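Local coordinates for protein carboxypeptidase A (Helicoverpa armigera, PDB 1JQG) that is probably a zinc-dependent metallocarboxypeptidase, made as a proenzyme, that removes C-terminal residues from peptide chains in the insect mid-gut, at residues 171-185 with 210-224. Residues are numbered along the deposited sequence; the frame is centred on the assembly and turned at random.
With ZN (zinc ion), chain B.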
# COMPACT_ATOMS: atom_id res chain seq x y z
N LYS A 171 25.69 9.08 5.89
CA LYS A 171 24.39 8.78 6.47
C LYS A 171 23.56 7.92 5.53
O LYS A 171 23.41 8.19 4.34
CB LYS A 171 23.60 10.05 6.84
CG LYS A 171 24.33 10.96 7.83
CD LYS A 171 23.71 12.32 8.06
CE LYS A 171 22.25 12.19 8.46
NZ LYS A 171 21.71 13.56 8.75
N PRO A 172 22.93 6.87 6.06
CA PRO A 172 22.06 6.01 5.29
C PRO A 172 20.74 6.68 4.92
O PRO A 172 20.26 7.52 5.67
CB PRO A 172 21.79 4.82 6.25
CG PRO A 172 21.91 5.44 7.59
CD PRO A 172 23.06 6.41 7.45
N VAL A 173 20.10 6.27 3.84
CA VAL A 173 18.79 6.74 3.43
C VAL A 173 17.68 5.69 3.61
O VAL A 173 17.82 4.49 3.31
CB VAL A 173 18.84 7.13 1.94
CG1 VAL A 173 17.51 7.59 1.37
CG2 VAL A 173 19.85 8.24 1.73
N VAL A 174 16.56 6.11 4.15
CA VAL A 174 15.38 5.30 4.35
C VAL A 174 14.21 5.85 3.51
O VAL A 174 13.79 6.99 3.72
CB VAL A 174 14.98 5.26 5.84
CG1 VAL A 174 13.66 4.51 6.03
CG2 VAL A 174 16.11 4.64 6.65
N MET A 175 13.79 5.09 2.50
CA MET A 175 12.70 5.57 1.65
C MET A 175 11.39 4.97 2.16
O MET A 175 11.32 3.79 2.51
CB MET A 175 12.94 5.27 0.16
CG MET A 175 12.03 6.09 -0.74
SD MET A 175 12.31 5.82 -2.47
CE MET A 175 10.71 6.27 -3.13
N MET A 176 10.34 5.75 2.09
CA MET A 176 8.99 5.27 2.49
C MET A 176 7.92 5.83 1.57
O MET A 176 8.02 6.96 1.07
CB MET A 176 8.83 5.75 3.91
CG MET A 176 7.54 5.43 4.61
SD MET A 176 7.42 6.51 6.06
CE MET A 176 9.03 6.30 6.75
N GLN A 177 6.95 5.00 1.21
CA GLN A 177 5.88 5.44 0.32
C GLN A 177 4.54 4.80 0.63
O GLN A 177 4.47 3.72 1.16
CB GLN A 177 6.16 5.16 -1.16
CG GLN A 177 6.42 3.69 -1.47
CD GLN A 177 6.71 3.45 -2.94
OE1 GLN A 177 7.64 4.09 -3.43
NE2 GLN A 177 5.94 2.57 -3.59
N SER A 178 3.46 5.42 0.21
CA SER A 178 2.12 4.94 0.43
C SER A 178 1.18 5.35 -0.70
O SER A 178 1.56 6.13 -1.55
CB SER A 178 1.56 5.38 1.80
OG SER A 178 1.41 6.78 1.91
N LEU A 179 -0.01 4.74 -0.71
CA LEU A 179 -1.03 5.04 -1.69
C LEU A 179 -0.69 4.67 -3.12
O LEU A 179 -1.26 5.18 -4.06
CB LEU A 179 -1.48 6.50 -1.57
CG LEU A 179 -2.36 6.85 -0.36
CD1 LEU A 179 -2.83 8.30 -0.38
CD2 LEU A 179 -3.59 5.96 -0.18
N LEU A 180 0.14 3.68 -3.33
CA LEU A 180 0.46 3.13 -4.64
C LEU A 180 -0.84 2.52 -5.22
O LEU A 180 -1.14 2.70 -6.40
CB LEU A 180 1.60 2.13 -4.55
CG LEU A 180 2.24 1.69 -5.87
CD1 LEU A 180 2.85 2.87 -6.55
CD2 LEU A 180 3.27 0.57 -5.73
N HIS A 181 -1.57 1.79 -4.38
CA HIS A 181 -2.90 1.31 -4.65
C HIS A 181 -3.86 2.28 -3.96
O HIS A 181 -4.14 2.26 -2.74
CB HIS A 181 -3.07 -0.10 -4.12
CG HIS A 181 -2.42 -1.14 -4.97
ND1 HIS A 181 -1.90 -2.30 -4.54
CD2 HIS A 181 -2.19 -1.27 -6.29
CE1 HIS A 181 -1.37 -3.14 -5.37
NE2 HIS A 181 -1.55 -2.48 -6.50
N CYS A 182 -4.43 3.20 -4.73
CA CYS A 182 -5.24 4.28 -4.24
C CYS A 182 -6.38 3.98 -3.32
O CYS A 182 -6.77 4.86 -2.54
CB CYS A 182 -5.64 5.02 -5.50
SG CYS A 182 -6.41 4.10 -6.82
N ARG A 183 -6.92 2.78 -3.28
CA ARG A 183 -8.04 2.44 -2.41
C ARG A 183 -7.61 2.08 -0.99
O ARG A 183 -8.43 1.97 -0.07
CB ARG A 183 -8.85 1.26 -2.91
CG ARG A 183 -8.14 -0.06 -3.05
CD ARG A 183 -9.00 -1.10 -3.74
NE ARG A 183 -8.44 -2.45 -3.64
CZ ARG A 183 -8.96 -3.48 -4.30
NH1 ARG A 183 -10.04 -3.34 -5.05
NH2 ARG A 183 -8.49 -4.70 -4.20
N GLU A 184 -6.29 1.90 -0.81
CA GLU A 184 -5.78 1.61 0.53
C GLU A 184 -5.54 2.86 1.36
O GLU A 184 -4.38 3.26 1.58
CB GLU A 184 -4.50 0.78 0.41
CG GLU A 184 -4.69 -0.45 -0.41
CD GLU A 184 -3.37 -1.10 -0.76
OE1 GLU A 184 -3.65 -2.15 -1.40
OE2 GLU A 184 -2.34 -0.55 -0.43
N TRP A 185 -6.62 3.51 1.79
CA TRP A 185 -6.61 4.80 2.44
C TRP A 185 -5.89 4.84 3.76
O TRP A 185 -5.20 5.79 4.10
CB TRP A 185 -8.04 5.33 2.65
CG TRP A 185 -8.69 5.81 1.39
CD1 TRP A 185 -8.24 5.67 0.10
CD2 TRP A 185 -9.95 6.50 1.29
NE1 TRP A 185 -9.15 6.23 -0.78
CE2 TRP A 185 -10.20 6.73 -0.07
CE3 TRP A 185 -10.89 6.93 2.25
CZ2 TRP A 185 -11.34 7.39 -0.50
CZ3 TRP A 185 -12.03 7.58 1.80
CH2 TRP A 185 -12.25 7.80 0.44
N ASN A 210 21.07 10.92 12.43
CA ASN A 210 21.89 9.89 11.78
C ASN A 210 21.31 9.30 10.50
O ASN A 210 21.85 8.37 9.93
CB ASN A 210 22.21 8.81 12.80
CG ASN A 210 23.06 9.35 13.95
OD1 ASN A 210 24.06 10.04 13.71
ND2 ASN A 210 22.63 9.02 15.17
N ILE A 211 20.08 9.62 10.13
CA ILE A 211 19.39 9.07 9.00
C ILE A 211 18.76 10.14 8.09
O ILE A 211 18.13 11.08 8.58
CB ILE A 211 18.30 8.06 9.45
CG1 ILE A 211 18.90 6.95 10.33
CG2 ILE A 211 17.65 7.40 8.23
CD1 ILE A 211 17.91 6.02 11.00
N ASP A 212 18.94 9.97 6.79
CA ASP A 212 18.25 10.78 5.78
C ASP A 212 16.97 10.12 5.25
O ASP A 212 16.98 8.90 5.06
CB ASP A 212 19.18 11.00 4.60
CG ASP A 212 20.20 12.07 4.83
OD1 ASP A 212 20.16 12.76 5.85
OD2 ASP A 212 21.12 12.26 3.98
N TRP A 213 15.86 10.84 5.22
CA TRP A 213 14.58 10.22 4.88
C TRP A 213 13.95 10.81 3.61
O TRP A 213 14.08 11.97 3.23
CB TRP A 213 13.57 10.34 6.02
CG TRP A 213 14.06 9.89 7.35
CD1 TRP A 213 14.98 10.51 8.17
CD2 TRP A 213 13.63 8.74 8.07
NE1 TRP A 213 15.15 9.81 9.33
CE2 TRP A 213 14.32 8.72 9.30
CE3 TRP A 213 12.70 7.72 7.82
CZ2 TRP A 213 14.13 7.71 10.26
CZ3 TRP A 213 12.52 6.73 8.74
CH2 TRP A 213 13.23 6.72 9.95
N ILE A 214 13.27 9.91 2.88
CA ILE A 214 12.53 10.24 1.69
C ILE A 214 11.13 9.71 1.95
O ILE A 214 10.94 8.50 2.15
CB ILE A 214 13.13 9.62 0.42
CG1 ILE A 214 14.47 10.29 0.06
CG2 ILE A 214 12.17 9.76 -0.78
CD1 ILE A 214 15.22 9.69 -1.11
N ILE A 215 10.12 10.59 1.92
CA ILE A 215 8.75 10.17 2.15
C ILE A 215 7.85 10.64 1.03
O ILE A 215 7.73 11.85 0.81
CB ILE A 215 8.25 10.68 3.51
CG1 ILE A 215 9.17 10.17 4.64
CG2 ILE A 215 6.80 10.22 3.76
CD1 ILE A 215 8.74 10.53 6.05
N LEU A 216 7.14 9.69 0.41
CA LEU A 216 6.19 9.97 -0.67
C LEU A 216 4.78 9.56 -0.22
O LEU A 216 4.39 8.39 -0.24
CB LEU A 216 6.61 9.23 -1.95
CG LEU A 216 5.69 9.30 -3.16
CD1 LEU A 216 5.50 10.71 -3.70
CD2 LEU A 216 6.21 8.48 -4.34
N PRO A 217 3.99 10.52 0.27
CA PRO A 217 2.64 10.27 0.78
C PRO A 217 1.70 9.68 -0.24
O PRO A 217 1.00 8.69 0.01
CB PRO A 217 2.23 11.58 1.37
CG PRO A 217 3.52 12.35 1.62
CD PRO A 217 4.41 11.91 0.48
N VAL A 218 1.46 10.32 -1.38
CA VAL A 218 0.53 9.94 -2.41
C VAL A 218 1.23 9.53 -3.71
O VAL A 218 1.51 10.30 -4.60
CB VAL A 218 -0.47 11.07 -2.74
CG1 VAL A 218 -1.60 10.51 -3.60
CG2 VAL A 218 -1.03 11.68 -1.47
N ALA A 219 1.48 8.22 -3.83
CA ALA A 219 2.17 7.68 -4.99
C ALA A 219 1.29 7.54 -6.22
O ALA A 219 1.85 7.54 -7.33
CB ALA A 219 2.77 6.34 -4.65
N ASN A 220 -0.01 7.59 -6.01
CA ASN A 220 -0.99 7.46 -7.08
C ASN A 220 -2.11 8.51 -6.96
O ASN A 220 -3.24 8.23 -6.61
CB ASN A 220 -1.57 6.04 -7.01
CG ASN A 220 -2.47 5.68 -8.19
OD1 ASN A 220 -3.12 4.64 -8.10
ND2 ASN A 220 -2.53 6.50 -9.22
N PRO A 221 -1.81 9.77 -7.23
CA PRO A 221 -2.72 10.90 -7.08
C PRO A 221 -3.99 10.84 -7.92
O PRO A 221 -5.10 11.09 -7.42
CB PRO A 221 -1.82 12.09 -7.39
CG PRO A 221 -0.73 11.60 -8.25
CD PRO A 221 -0.44 10.23 -7.68
N ASP A 222 -3.90 10.46 -9.19
CA ASP A 222 -5.08 10.29 -10.04
C ASP A 222 -6.10 9.28 -9.50
O ASP A 222 -7.33 9.47 -9.54
CB ASP A 222 -4.64 9.87 -11.46
CG ASP A 222 -3.81 10.91 -12.18
OD1 ASP A 222 -3.73 12.10 -11.77
OD2 ASP A 222 -3.17 10.58 -13.21
N GLY A 223 -5.61 8.11 -9.06
CA GLY A 223 -6.50 7.08 -8.54
C GLY A 223 -7.09 7.51 -7.21
O GLY A 223 -8.25 7.24 -6.87
N TYR A 224 -6.25 8.07 -6.34
CA TYR A 224 -6.68 8.53 -5.04
C TYR A 224 -7.82 9.55 -5.17
O TYR A 224 -8.75 9.52 -4.34
CB TYR A 224 -5.48 9.12 -4.26
CG TYR A 224 -5.75 9.41 -2.80
CD1 TYR A 224 -6.31 8.43 -1.99
CD2 TYR A 224 -5.47 10.63 -2.22
CE1 TYR A 224 -6.56 8.67 -0.66
CE2 TYR A 224 -5.71 10.88 -0.88
CZ TYR A 224 -6.26 9.89 -0.10
OH TYR A 224 -6.52 10.12 1.22
ZN ZN B . -1.79 -2.94 -2.40
O HOH W 1 -1.69 -5.37 -2.23
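Two neighbouring parallel strands of the central mixed sheet, 173-178 and 212-216, meet here and run on together toward the zinc site of the carboxypeptidase. From D212 N on P172 O to S178 N on L216 O, backbone bonds pass to and fro between them; M176 N to I214 O is the shortest of these at 2.8 Å. V174, M176, W213 and I215 share one face of the sheet, under helices 187-200 and 402-421. There CG1 of V174, set opposite its own backbone N (chi1 175°), comes 3.7 Å from CZ3 of W213, and the same CZ3 meets the methyl CE of M176. On the other face CG of M175 packs on CG2 of I214, with helix 283-294 beyond. K171 NZ forms a salt bridge with OD1 of D212 at 3.4 Å, its hydrogen bond weak; the same carboxylate bonds to S162 and pairs through OD2 with R298.

Where the pair leaves the sheet register, A219 N bonds to S178 O, and the S178 hydroxyl OG donates a hydrogen bond to P217 O at 2.7 Å. CD1 of L179 sits almost centrally over one face of the Y224 ring, 3.6 Å from its centroid, a CH-pi contact. The Y224 ring swings over to L179 and W185 because CG lies trans to the backbone N (chi1 -170°), and its CE1 edge points at the face of the W185 five-membered ring, 3.5 Å from CD1, with the planes at 81°. Replacing Y224 with an alanine would probably leave L179 CD1 and the W185 face without their aromatic partner and cost H122 O its hydroxyl bond. Between L179 and W185 the chain turns through H181 to E184, and H181 ND1 and E184 OE1 bind the zinc ion with H306 and a water. Metal ligands on the loop that leaves a central parallel strand are typical of the alpha/beta fold of M14 zinc carboxypeptidases.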